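Local atomic coordinates of ERPC (PDB entry 4BXM), a protein that probably binds complement regulator factor H at the surface of Borrelia burgdorferi, as an outer surface lipoprotein of the Erp family. Residues Lys27-Asn30 with Asn34-Asp37; Lys101-Asn106 with Lys141-Ala146; Lys118-Asp123 with Tyr127-Gly132. All blocks are in the same frame, centred on the assembly; numbering follows the deposited sequence.

All three contacts reach one antiparallel sheet. Strand 142-148, which supplies Val-142 to Ala-146 of interaction 2, runs between strand 21-29 of interaction 1 and strand 125-134 of interaction 3. The first junction includes a probable hydrogen bond from Ala-146 N to Lys-27 O, 2.6 Å; the second includes one from Tyr-145 N to Phe-130 O, 2.7 Å. Interactions 1 and 3 also touch directly, Trp-35 NE1 lying 3.8 Å from Ile-122 CD1. Centres of interactions 1 and 2, and of 1 and 3, are about 11 Å apart, and those of 2 and 3 about 15 Å. Two contacts join hairpin strands, while interaction 2 ties a loop to the sheet.

Interaction 1. Residues Lys27-Asn30 with Asn34-Asp37; sequences KNKN and NWAD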
ATOM      1  N   LYS A  27      -2.259   7.803   1.835  1.00 28.47           N
ATOM      2  CA  LYS A  27      -1.617   9.064   1.384  1.00 34.62           C
ATOM      3  C   LYS A  27      -0.276   8.809   0.722  1.00 32.76           C
ATOM      4  O   LYS A  27       0.464   7.864   1.142  1.00 34.99           O
ATOM      5  CB  LYS A  27      -1.333   9.932   2.596  1.00 31.36           C
ATOM      6  CG  LYS A  27      -2.524  10.517   3.282  1.00 32.31           C
ATOM      7  CD  LYS A  27      -2.030  11.130   4.605  1.00 36.38           C
ATOM      8  CE  LYS A  27      -3.129  11.591   5.519  1.00 34.84           C
ATOM      9  NZ  LYS A  27      -3.980  12.597   4.827  1.00 42.16           N
ATOM     10  N   ASN A  28       0.062   9.609  -0.266  1.00 34.04           N
ATOM     11  CA  ASN A  28       1.390   9.595  -0.831  1.00 35.32           C
ATOM     12  C   ASN A  28       2.178  10.906  -0.897  1.00 45.85           C
ATOM     13  O   ASN A  28       1.650  11.989  -0.835  1.00 37.17           O
ATOM     14  CB  ASN A  28       1.410   8.950  -2.196  1.00 37.49           C
ATOM     15  CG  ASN A  28       0.861   9.832  -3.254  1.00 40.65           C
ATOM     16  OD1 ASN A  28       0.219  10.785  -2.969  1.00 36.71           O
ATOM     17  ND2 ASN A  28       1.114   9.502  -4.478  1.00 43.28           N
ATOM     18  N   LYS A  29       3.473  10.743  -1.076  1.00 40.19           N
ATOM     19  CA  LYS A  29       4.397  11.816  -1.163  1.00 48.68           C
ATOM     20  C   LYS A  29       5.283  11.621  -2.364  1.00 56.36           C
ATOM     21  O   LYS A  29       5.801  10.564  -2.624  1.00 45.53           O
ATOM     22  CB  LYS A  29       5.218  11.794   0.070  1.00 45.46           C
ATOM     23  CG  LYS A  29       6.141  12.943   0.230  1.00 48.53           C
ATOM     24  CD  LYS A  29       6.297  13.211   1.697  1.00 50.41           C
ATOM     25  CE  LYS A  29       7.591  13.891   1.964  1.00 52.35           C
ATOM     26  NZ  LYS A  29       8.410  12.985   2.741  1.00 52.78           N
ATOM     27  N   ASN A  30       5.467  12.687  -3.100  1.00 71.25           N
ATOM     28  CA  ASN A  30       6.223  12.617  -4.330  1.00 80.30           C
ATOM     29  C   ASN A  30       7.654  13.154  -4.431  1.00 86.51           C
ATOM     30  O   ASN A  30       8.097  13.448  -5.519  1.00 87.62           O
ATOM     31  CB  ASN A  30       5.403  13.240  -5.406  1.00 79.30           C
ATOM     32  CG  ASN A  30       4.916  12.239  -6.347  1.00 79.02           C
ATOM     33  OD1 ASN A  30       5.615  11.316  -6.650  1.00 81.63           O
ATOM     34  ND2 ASN A  30       3.713  12.405  -6.816  1.00 84.78           N
ATOM     35  N   ASN A  34       3.711  17.801  -1.395  1.00 80.71           N
ATOM     36  CA  ASN A  34       3.408  17.535  -0.029  1.00 76.68           C
ATOM     37  C   ASN A  34       3.181  16.075   0.238  1.00 59.08           C
ATOM     38  O   ASN A  34       3.416  15.284  -0.587  1.00 58.58           O
ATOM     39  CB  ASN A  34       2.168  18.367   0.330  1.00 83.05           C
ATOM     40  CG  ASN A  34       1.129  18.410  -0.790  1.00 85.87           C
ATOM     41  OD1 ASN A  34       1.438  18.142  -1.950  1.00 79.01           O
ATOM     42  ND2 ASN A  34      -0.103  18.727  -0.435  1.00 85.44           N
ATOM     43  N   TRP A  35       2.707  15.750   1.418  1.00 59.66           N
ATOM     44  CA  TRP A  35       1.926  14.585   1.604  1.00 57.01           C
ATOM     45  C   TRP A  35       0.563  14.968   1.045  1.00 54.44           C
ATOM     46  O   TRP A  35       0.039  15.992   1.373  1.00 64.07           O
ATOM     47  CB  TRP A  35       1.830  14.197   3.065  1.00 46.05           C
ATOM     48  CG  TRP A  35       2.950  13.382   3.615  1.00 51.96           C
ATOM     49  CD1 TRP A  35       3.847  13.793   4.495  1.00 52.08           C
ATOM     50  CD2 TRP A  35       3.251  12.009   3.367  1.00 45.09           C
ATOM     51  NE1 TRP A  35       4.696  12.806   4.816  1.00 55.03           N
ATOM     52  CE2 TRP A  35       4.355  11.687   4.136  1.00 42.60           C
ATOM     53  CE3 TRP A  35       2.709  11.031   2.548  1.00 42.86           C
ATOM     54  CZ2 TRP A  35       4.935  10.460   4.120  1.00 39.25           C
ATOM     55  CZ3 TRP A  35       3.274   9.824   2.546  1.00 40.35           C
ATOM     56  CH2 TRP A  35       4.381   9.536   3.326  1.00 40.37           C
ATOM     57  N   ALA A  36       0.015  14.160   0.175  1.00 45.22           N
ATOM     58  CA  ALA A  36      -1.347  14.354  -0.374  1.00 43.35           C
ATOM     59  C   ALA A  36      -2.194  13.111  -0.068  1.00 45.92           C
ATOM     60  O   ALA A  36      -1.640  11.998   0.046  1.00 41.12           O
ATOM     61  CB  ALA A  36      -1.273  14.550  -1.875  1.00 40.27           C
ATOM     62  N   ASP A  37      -3.515  13.274   0.068  1.00 40.00           N
ATOM     63  CA  ASP A  37      -4.414  12.130   0.226  1.00 40.92           C
ATOM     64  C   ASP A  37      -4.437  11.515  -1.173  1.00 42.50           C
ATOM     65  O   ASP A  37      -4.653  12.256  -2.131  1.00 42.80           O
ATOM     66  CB  ASP A  37      -5.824  12.582   0.555  1.00 41.71           C
ATOM     67  CG  ASP A  37      -5.899  13.351   1.810  1.00 47.41           C
ATOM     68  OD1 ASP A  37      -5.193  13.011   2.788  1.00 49.27           O
ATOM     69  OD2 ASP A  37      -6.682  14.323   1.826  1.00 57.31           O
TER
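Asn-28 and Ala-36 form an antiparallel hydrogen-bonded pair in which each backbone N-H meets the other's carbonyl. The bond from Ala-36 N to Asn-28 O is 2.9 Å long and almost straight, 174° at the hydrogen, whereas the return bond from Asn-28 N to Ala-36 O, of the same length, is bent to 136°. Trp-35 CA adds a weaker C-H contact to Asn-28 O. One pair further from the turn, the side chains of Lys-27 and Asp-37 run side by side in the same direction. The lysine chain is extended until its last torsion, chi4 -58°, which bends the ammonium toward the carboxylate; NZ and OD1 form a salt bridge modelled at 2.4 Å, a length too short to be taken literally.

Lys-29 lies over the indole of Trp-35. Its CD sits 3.5 Å from the centroid of the five-membered ring, almost straight above it, in a CH-pi contact, and its CB packs 3.6 Å from CE3 of the same indole. The lysine NZ has a partner in Glu-144 OE1, though this ion pair is long and weak.

The contact closes the hairpin of strands 21-29 and 35-45 at the protein surface. On its other edge strand 21-29 is hydrogen-bonded to strand 142-148, through Lys-27 with Ala-146 and Lys-29 with Glu-144, and Trp-35 reaches across it to touch Glu-144 and Ala-146.

Interaction 2. Residues Lys101-Asn106 with Lys141-Ala146; sequences KDEQSN and KVVEYA
Glu-103 reaches from the loop leading into the short helix 104-108 to meet Val-143 and Tyr-145 on strand 142-148, a buried loop-to-sheet contact in the antiparallel beta fold of the Borrelia outer surface protein E family. Val-143 and Tyr-145 are two positions apart on the strand; Val-143 points toward the glutamate, whereas Tyr-145 sets off to one side and only its hydroxyl end comes near. The glutamate's CG stands beside its own backbone N, opposite the carbonyl carbon (chi1 -81°), and the chain then stays extended, carrying the carboxylate forward to the strand.

There the carboxylate comes against one methyl of Val-143. CG1 of this valine occupies the crowded position between backbone N and carbonyl carbon and lies 3.4 Å from Glu-103 CD; the two side chains cross at about a right angle. Tyr-145 approaches from the opposite direction. Its phenol meets the acid at the ring edge, with Glu-103 OE1 close to the ring plane, while the planes of carboxylate and ring are 42° apart.

Both oxygens of the buried carboxylate have further partners. Tyr-100 N also donates to OE1, and Tyr-97 OH and Asp-133 N hydrogen-bond to OE2, so that several bonds fix the rotation of the group and probably favour its ionised form. The tyrosine ring is held in turn by Phe-71, which meets it edge-to-face, and by Phe-130. In the central bond, Tyr-145 OH donates to Glu-103 OE1 over 2.6 Å, reaching it on the syn side and 26° out of the carboxylate plane.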
ATOM      1  N   LYS A 101       0.389   5.032 -10.792  1.00 35.56           N
ATOM      2  CA  LYS A 101       0.704   5.246 -12.231  1.00 37.87           C
ATOM      3  C   LYS A 101       2.030   5.956 -12.480  1.00 35.52           C
ATOM      4  O   LYS A 101       2.597   5.790 -13.538  1.00 37.31           O
ATOM      5  CB  LYS A 101      -0.447   5.996 -12.958  1.00 43.30           C
ATOM      6  CG  LYS A 101      -0.765   7.377 -12.352  1.00 52.20           C
ATOM      7  CD  LYS A 101      -1.573   8.307 -13.280  1.00 61.67           C
ATOM      8  CE  LYS A 101      -1.828   9.714 -12.698  1.00 62.12           C
ATOM      9  NZ  LYS A 101      -0.678  10.412 -12.051  1.00 62.01           N
ATOM     10  N   ASP A 102       2.530   6.704 -11.505  1.00 30.76           N
ATOM     11  CA  ASP A 102       3.813   7.393 -11.630  1.00 37.05           C
ATOM     12  C   ASP A 102       5.010   6.473 -11.464  1.00 39.49           C
ATOM     13  O   ASP A 102       6.139   6.890 -11.670  1.00 40.04           O
ATOM     14  CB  ASP A 102       3.964   8.401 -10.473  1.00 39.60           C
ATOM     15  CG  ASP A 102       3.052   9.584 -10.608  1.00 49.94           C
ATOM     16  OD1 ASP A 102       2.675   9.915 -11.762  1.00 47.34           O
ATOM     17  OD2 ASP A 102       2.768  10.195  -9.550  1.00 57.44           O
ATOM     18  N   GLU A 103       4.782   5.267 -10.938  1.00 34.56           N
ATOM     19  CA  GLU A 103       5.896   4.368 -10.651  1.00 33.86           C
ATOM     20  C   GLU A 103       6.265   3.553 -11.861  1.00 34.17           C
ATOM     21  O   GLU A 103       5.400   3.099 -12.669  1.00 31.18           O
ATOM     22  CB  GLU A 103       5.570   3.451  -9.469  1.00 30.99           C
ATOM     23  CG  GLU A 103       5.799   4.155  -8.162  1.00 31.10           C
ATOM     24  CD  GLU A 103       5.052   3.492  -7.033  1.00 33.18           C
ATOM     25  OE1 GLU A 103       3.876   3.870  -6.874  1.00 28.18           O
ATOM     26  OE2 GLU A 103       5.665   2.626  -6.302  1.00 27.46           O
ATOM     27  N   GLN A 104       7.566   3.307 -11.933  1.00 32.18           N
ATOM     28  CA  GLN A 104       8.104   2.526 -13.014  1.00 30.32           C
ATOM     29  C   GLN A 104       7.446   1.166 -13.073  1.00 28.80           C
ATOM     30  O   GLN A 104       7.312   0.611 -14.104  1.00 30.78           O
ATOM     31  CB  GLN A 104       9.576   2.364 -12.746  1.00 33.14           C
ATOM     32  CG  GLN A 104      10.297   1.712 -13.870  1.00 41.93           C
ATOM     33  CD  GLN A 104      11.750   1.796 -13.622  1.00 44.75           C
ATOM     34  OE1 GLN A 104      12.264   2.778 -13.044  1.00 47.88           O
ATOM     35  NE2 GLN A 104      12.444   0.745 -14.025  1.00 48.84           N
ATOM     36  N   SER A 105       7.147   0.584 -11.918  1.00 31.26           N
ATOM     37  CA  SER A 105       6.511  -0.707 -11.789  1.00 28.33           C
ATOM     38  C   SER A 105       5.066  -0.781 -12.285  1.00 26.35           C
ATOM     39  O   SER A 105       4.525  -1.861 -12.456  1.00 26.56           O
ATOM     40  CB  SER A 105       6.538  -1.136 -10.305  1.00 29.43           C
ATOM     41  OG  SER A 105       5.970  -0.147  -9.484  1.00 30.21           O
ATOM     42  N   ASN A 106       4.403   0.356 -12.429  1.00 27.17           N
ATOM     43  CA  ASN A 106       2.983   0.330 -12.644  1.00 28.88           C
ATOM     44  C   ASN A 106       2.617  -0.400 -13.899  1.00 30.71           C
ATOM     45  O   ASN A 106       1.715  -1.227 -13.880  1.00 30.17           O
ATOM     46  CB  ASN A 106       2.371   1.718 -12.689  1.00 30.34           C
ATOM     47  CG  ASN A 106       0.887   1.667 -12.523  1.00 30.07           C
ATOM     48  OD1 ASN A 106       0.331   1.425 -11.420  1.00 33.86           O
ATOM     49  ND2 ASN A 106       0.231   1.913 -13.568  1.00 30.29           N
ATOM     50  N   LYS A 141      14.535   8.824  -7.774  1.00 44.41           N
ATOM     51  CA  LYS A 141      13.439   9.328  -6.921  1.00 49.62           C
ATOM     52  C   LYS A 141      12.320   8.299  -6.729  1.00 42.20           C
ATOM     53  O   LYS A 141      11.734   7.810  -7.687  1.00 37.95           O
ATOM     54  CB  LYS A 141      12.860  10.646  -7.442  1.00 57.24           C
ATOM     55  CG  LYS A 141      13.661  11.871  -6.996  1.00 66.62           C
ATOM     56  CD  LYS A 141      13.183  13.146  -7.689  1.00 72.32           C
ATOM     57  CE  LYS A 141      14.364  13.884  -8.323  1.00 77.01           C
ATOM     58  NZ  LYS A 141      13.923  14.987  -9.221  1.00 74.52           N
ATOM     59  N   VAL A 142      12.006   8.023  -5.478  1.00 39.71           N
ATOM     60  CA  VAL A 142      10.966   7.062  -5.169  1.00 41.41           C
ATOM     61  C   VAL A 142       9.804   7.670  -4.387  1.00 37.88           C
ATOM     62  O   VAL A 142       9.991   8.518  -3.572  1.00 40.82           O
ATOM     63  CB  VAL A 142      11.523   5.869  -4.403  1.00 41.93           C
ATOM     64  CG1 VAL A 142      12.805   5.358  -5.085  1.00 45.11           C
ATOM     65  CG2 VAL A 142      11.788   6.274  -2.971  1.00 45.77           C
ATOM     66  N   VAL A 143       8.624   7.150  -4.648  1.00 35.22           N
ATOM     67  CA  VAL A 143       7.368   7.518  -3.988  1.00 37.47           C
ATOM     68  C   VAL A 143       7.348   6.997  -2.549  1.00 34.49           C
ATOM     69  O   VAL A 143       7.942   5.944  -2.194  1.00 34.96           O
ATOM     70  CB  VAL A 143       6.219   6.919  -4.850  1.00 40.08           C
ATOM     71  CG1 VAL A 143       6.068   5.456  -4.459  1.00 43.92           C
ATOM     72  CG2 VAL A 143       4.885   7.630  -4.707  1.00 41.73           C
ATOM     73  N   GLU A 144       6.680   7.709  -1.679  1.00 35.25           N
ATOM     74  CA  GLU A 144       6.553   7.250  -0.317  1.00 30.34           C
ATOM     75  C   GLU A 144       5.073   7.233   0.028  1.00 31.88           C
ATOM     76  O   GLU A 144       4.316   8.088  -0.437  1.00 29.18           O
ATOM     77  CB  GLU A 144       7.327   8.154   0.624  1.00 31.94           C
ATOM     78  CG  GLU A 144       7.485   7.593   2.040  1.00 34.98           C
ATOM     79  CD  GLU A 144       8.074   8.591   3.027  1.00 40.78           C
ATOM     80  OE1 GLU A 144       8.711   9.558   2.541  1.00 40.77           O
ATOM     81  OE2 GLU A 144       7.919   8.412   4.279  1.00 38.76           O
ATOM     82  N   TYR A 145       4.651   6.282   0.846  1.00 26.18           N
ATOM     83  CA  TYR A 145       3.242   6.123   1.109  1.00 26.29           C
ATOM     84  C   TYR A 145       3.053   6.211   2.601  1.00 27.14           C
ATOM     85  O   TYR A 145       3.927   5.831   3.344  1.00 27.83           O
ATOM     86  CB  TYR A 145       2.642   4.783   0.572  1.00 23.93           C
ATOM     87  CG  TYR A 145       2.544   4.728  -0.919  1.00 25.29           C
ATOM     88  CD1 TYR A 145       1.446   5.255  -1.573  1.00 24.51           C
ATOM     89  CD2 TYR A 145       3.525   4.146  -1.680  1.00 23.80           C
ATOM     90  CE1 TYR A 145       1.362   5.255  -2.955  1.00 25.24           C
ATOM     91  CE2 TYR A 145       3.414   4.079  -3.041  1.00 22.83           C
ATOM     92  CZ  TYR A 145       2.328   4.630  -3.687  1.00 23.02           C
ATOM     93  OH  TYR A 145       2.201   4.670  -5.066  1.00 22.93           O
ATOM     94  N   ALA A 146       1.864   6.654   3.020  1.00 29.01           N
ATOM     95  CA  ALA A 146       1.473   6.605   4.443  1.00 30.46           C
ATOM     96  C   ALA A 146       0.014   6.275   4.666  1.00 27.31           C
ATOM     97  O   ALA A 146      -0.893   6.625   3.868  1.00 26.76           O
ATOM     98  CB  ALA A 146       1.838   7.907   5.152  1.00 31.30           C
TER

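Interaction 3. Residues Lys118-Asp123 with Tyr127-Gly132; sequences KIEKID and YITFLG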
ATOM      1  N   LYS A 118       7.810   1.833   8.668  1.00 25.21           N
ATOM      2  CA  LYS A 118       8.293   2.636   9.772  1.00 27.89           C
ATOM      3  C   LYS A 118       7.017   3.302  10.350  1.00 28.90           C
ATOM      4  O   LYS A 118       6.143   3.713   9.603  1.00 27.38           O
ATOM      5  CB  LYS A 118       9.229   3.810   9.296  1.00 32.24           C
ATOM      6  CG  LYS A 118      10.460   3.458   8.445  1.00 32.92           C
ATOM      7  CD  LYS A 118      11.298   4.676   8.116  1.00 33.21           C
ATOM      8  CE  LYS A 118      12.170   4.453   6.886  1.00 38.18           C
ATOM      9  NZ  LYS A 118      13.292   5.436   6.788  1.00 40.43           N
ATOM     10  N   ILE A 119       6.989   3.508  11.670  1.00 30.42           N
ATOM     11  CA  ILE A 119       5.933   4.322  12.315  1.00 30.83           C
ATOM     12  C   ILE A 119       6.476   5.759  12.390  1.00 31.21           C
ATOM     13  O   ILE A 119       7.546   5.998  12.952  1.00 30.27           O
ATOM     14  CB  ILE A 119       5.535   3.727  13.692  1.00 29.68           C
ATOM     15  CG1 ILE A 119       4.894   2.349  13.484  1.00 27.51           C
ATOM     16  CG2 ILE A 119       4.517   4.630  14.393  1.00 30.26           C
ATOM     17  CD1 ILE A 119       4.770   1.512  14.728  1.00 27.53           C
ATOM     18  N   GLU A 120       5.814   6.677  11.715  1.00 32.40           N
ATOM     19  CA  GLU A 120       6.183   8.091  11.753  1.00 37.41           C
ATOM     20  C   GLU A 120       4.973   8.979  12.061  1.00 42.25           C
ATOM     21  O   GLU A 120       3.841   8.645  11.736  1.00 47.62           O
ATOM     22  CB  GLU A 120       6.814   8.509  10.433  1.00 38.41           C
ATOM     23  CG  GLU A 120       8.095   7.755  10.151  1.00 37.59           C
ATOM     24  CD  GLU A 120       8.885   8.330   9.021  1.00 44.54           C
ATOM     25  OE1 GLU A 120       9.675   9.277   9.277  1.00 39.00           O
ATOM     26  OE2 GLU A 120       8.704   7.822   7.877  1.00 45.75           O
ATOM     27  N   LYS A 121       5.244  10.108  12.684  1.00 42.21           N
ATOM     28  CA  LYS A 121       4.239  11.129  13.028  1.00 43.23           C
ATOM     29  C   LYS A 121       4.055  12.131  11.921  1.00 45.26           C
ATOM     30  O   LYS A 121       5.021  12.628  11.391  1.00 60.41           O
ATOM     31  CB  LYS A 121       4.700  11.881  14.241  1.00 47.11           C
ATOM     32  CG  LYS A 121       4.422  11.181  15.549  1.00 54.66           C
ATOM     33  CD  LYS A 121       4.315  12.182  16.708  1.00 59.24           C
ATOM     34  CE  LYS A 121       3.394  11.700  17.825  1.00 63.16           C
ATOM     35  NZ  LYS A 121       3.741  10.331  18.291  1.00 65.65           N
ATOM     36  N   ILE A 122       2.825  12.417  11.536  1.00 44.01           N
ATOM     37  CA  ILE A 122       2.551  13.496  10.603  1.00 48.94           C
ATOM     38  C   ILE A 122       1.406  14.304  11.222  1.00 53.08           C
ATOM     39  O   ILE A 122       0.287  13.771  11.381  1.00 44.69           O
ATOM     40  CB  ILE A 122       2.052  13.003   9.244  1.00 45.80           C
ATOM     41  CG1 ILE A 122       2.896  11.844   8.704  1.00 49.65           C
ATOM     42  CG2 ILE A 122       2.077  14.139   8.236  1.00 46.90           C
ATOM     43  CD1 ILE A 122       2.361  11.279   7.393  1.00 44.29           C
ATOM     44  N   ASP A 123       1.674  15.575  11.567  1.00 59.66           N
ATOM     45  CA  ASP A 123       0.644  16.470  12.172  1.00 57.64           C
ATOM     46  C   ASP A 123       0.070  15.780  13.388  1.00 51.79           C
ATOM     47  O   ASP A 123      -1.140  15.658  13.555  1.00 47.05           O
ATOM     48  CB  ASP A 123      -0.503  16.773  11.193  1.00 64.79           C
ATOM     49  CG  ASP A 123      -0.040  17.525   9.951  1.00 63.74           C
ATOM     50  OD1 ASP A 123       1.050  18.142  10.015  1.00 58.23           O
ATOM     51  OD2 ASP A 123      -0.758  17.482   8.912  1.00 63.84           O
ATOM     52  N   TYR A 127       1.410   7.477  11.493  1.00 37.94           N
ATOM     53  CA  TYR A 127       1.172   6.751  10.250  1.00 35.00           C
ATOM     54  C   TYR A 127       2.231   5.641  10.038  1.00 35.82           C
ATOM     55  O   TYR A 127       3.352   5.720  10.547  1.00 29.06           O
ATOM     56  CB  TYR A 127       1.210   7.694   9.099  1.00 33.79           C
ATOM     57  CG  TYR A 127       0.126   8.700   9.093  1.00 36.70           C
ATOM     58  CD1 TYR A 127       0.148   9.776   9.972  1.00 38.35           C
ATOM     59  CD2 TYR A 127      -0.903   8.615   8.184  1.00 37.94           C
ATOM     60  CE1 TYR A 127      -0.841  10.739   9.958  1.00 38.62           C
ATOM     61  CE2 TYR A 127      -1.915   9.563   8.150  1.00 39.01           C
ATOM     62  CZ  TYR A 127      -1.868  10.616   9.051  1.00 40.60           C
ATOM     63  OH  TYR A 127      -2.868  11.515   8.989  1.00 45.96           O
ATOM     64  N   ILE A 128       1.851   4.620   9.265  1.00 28.43           N
ATOM     65  CA  ILE A 128       2.792   3.608   8.794  1.00 25.73           C
ATOM     66  C   ILE A 128       3.241   4.185   7.540  1.00 24.63           C
ATOM     67  O   ILE A 128       2.391   4.664   6.769  1.00 26.82           O
ATOM     68  CB  ILE A 128       2.123   2.252   8.532  1.00 25.69           C
ATOM     69  CG1 ILE A 128       1.903   1.493   9.851  1.00 26.84           C
ATOM     70  CG2 ILE A 128       2.961   1.344   7.627  1.00 24.17           C
ATOM     71  CD1 ILE A 128       3.147   0.864  10.454  1.00 26.68           C
ATOM     72  N   THR A 129       4.570   4.267   7.335  1.00 21.97           N
ATOM     73  CA  THR A 129       5.037   4.843   6.044  1.00 22.99           C
ATOM     74  C   THR A 129       5.856   3.844   5.347  1.00 21.67           C
ATOM     75  O   THR A 129       6.507   3.049   6.010  1.00 20.84           O
ATOM     76  CB  THR A 129       5.983   6.048   6.174  1.00 23.22           C
ATOM     77  OG1 THR A 129       7.080   5.606   6.991  1.00 25.07           O
ATOM     78  CG2 THR A 129       5.207   7.220   6.816  1.00 24.41           C
ATOM     79  N   PHE A 130       5.893   3.926   4.030  1.00 22.84           N
ATOM     80  CA  PHE A 130       6.832   3.037   3.339  1.00 25.27           C
ATOM     81  C   PHE A 130       7.182   3.603   2.007  1.00 25.28           C
ATOM     82  O   PHE A 130       6.397   4.341   1.368  1.00 24.07           O
ATOM     83  CB  PHE A 130       6.289   1.564   3.191  1.00 27.57           C
ATOM     84  CG  PHE A 130       4.949   1.453   2.485  1.00 26.58           C
ATOM     85  CD1 PHE A 130       3.761   1.689   3.181  1.00 29.80           C
ATOM     86  CD2 PHE A 130       4.858   1.173   1.151  1.00 28.38           C
ATOM     87  CE1 PHE A 130       2.523   1.588   2.566  1.00 26.47           C
ATOM     88  CE2 PHE A 130       3.598   1.080   0.504  1.00 27.18           C
ATOM     89  CZ  PHE A 130       2.433   1.298   1.212  1.00 28.80           C
ATOM     90  N   LEU A 131       8.352   3.199   1.515  1.00 22.99           N
ATOM     91  CA  LEU A 131       8.679   3.525   0.150  1.00 25.12           C
ATOM     92  C   LEU A 131       8.147   2.501  -0.911  1.00 25.50           C
ATOM     93  O   LEU A 131       8.130   1.276  -0.696  1.00 22.97           O
ATOM     94  CB  LEU A 131      10.214   3.601   0.020  1.00 27.25           C
ATOM     95  CG  LEU A 131      11.070   4.598   0.803  1.00 29.88           C
ATOM     96  CD1 LEU A 131      12.574   4.299   0.533  1.00 34.60           C
ATOM     97  CD2 LEU A 131      10.818   6.069   0.478  1.00 31.16           C
ATOM     98  N   GLY A 132       7.701   3.037  -2.043  1.00 23.32           N
ATOM     99  CA  GLY A 132       7.404   2.273  -3.202  1.00 23.52           C
ATOM    100  C   GLY A 132       8.578   2.217  -4.157  1.00 20.74           C
ATOM    101  O   GLY A 132       9.713   2.055  -3.753  1.00 22.27           O
TER
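Ile-122 lies across the ring of Tyr-127, the two side chains meeting at about a right angle. The isoleucine's CD1 stands over one face of the phenol ring, displaced toward the rim, in a CH-pi contact 4.0 Å from the centroid and 23° off the normal. Its CG1 packs 3.7 Å from CD1 of Tyr-127. The branch is delivered there by a chi1 of -46°, which sets CG1 opposite the carbonyl carbon, and by an extended chi2 that stretches CD1 out over the tyrosine. Glu-120 O lies near the ring plane, at its edge.

Glu-120 and Thr-129 project from the same face of the sheet as Tyr-127 and also cross at about a right angle. Thr-129 OG1 donates to Glu-120 OE2 over 2.9 Å, and OE2 accepts with its anti lone pair, the one turned away from the other carboxylate oxygen. With chi1 at 56°, Thr-129 has OG1 between its backbone N and carbonyl carbon, turned toward the neighbouring strand. On the other face Ile-119 and Ile-128 meet at a slant, CG1 of the former 3.8 Å from CD1 of the latter, and Leu-149 of helix 149-156 touches both.

Four backbone hydrogen bonds underlie these contacts. Glu-120 and Tyr-127 exchange two, 2.9 Å from Glu-120 N to Tyr-127 O and 2.7 Å from Tyr-127 N to Glu-120 O, and Lys-118 and Thr-129 exchange the others. The alternation of hydrogen-bonded and non-hydrogen-bonded pairs is that of antiparallel strands, and the short connection between strands 114-122 and 125-134 makes them a beta hairpin.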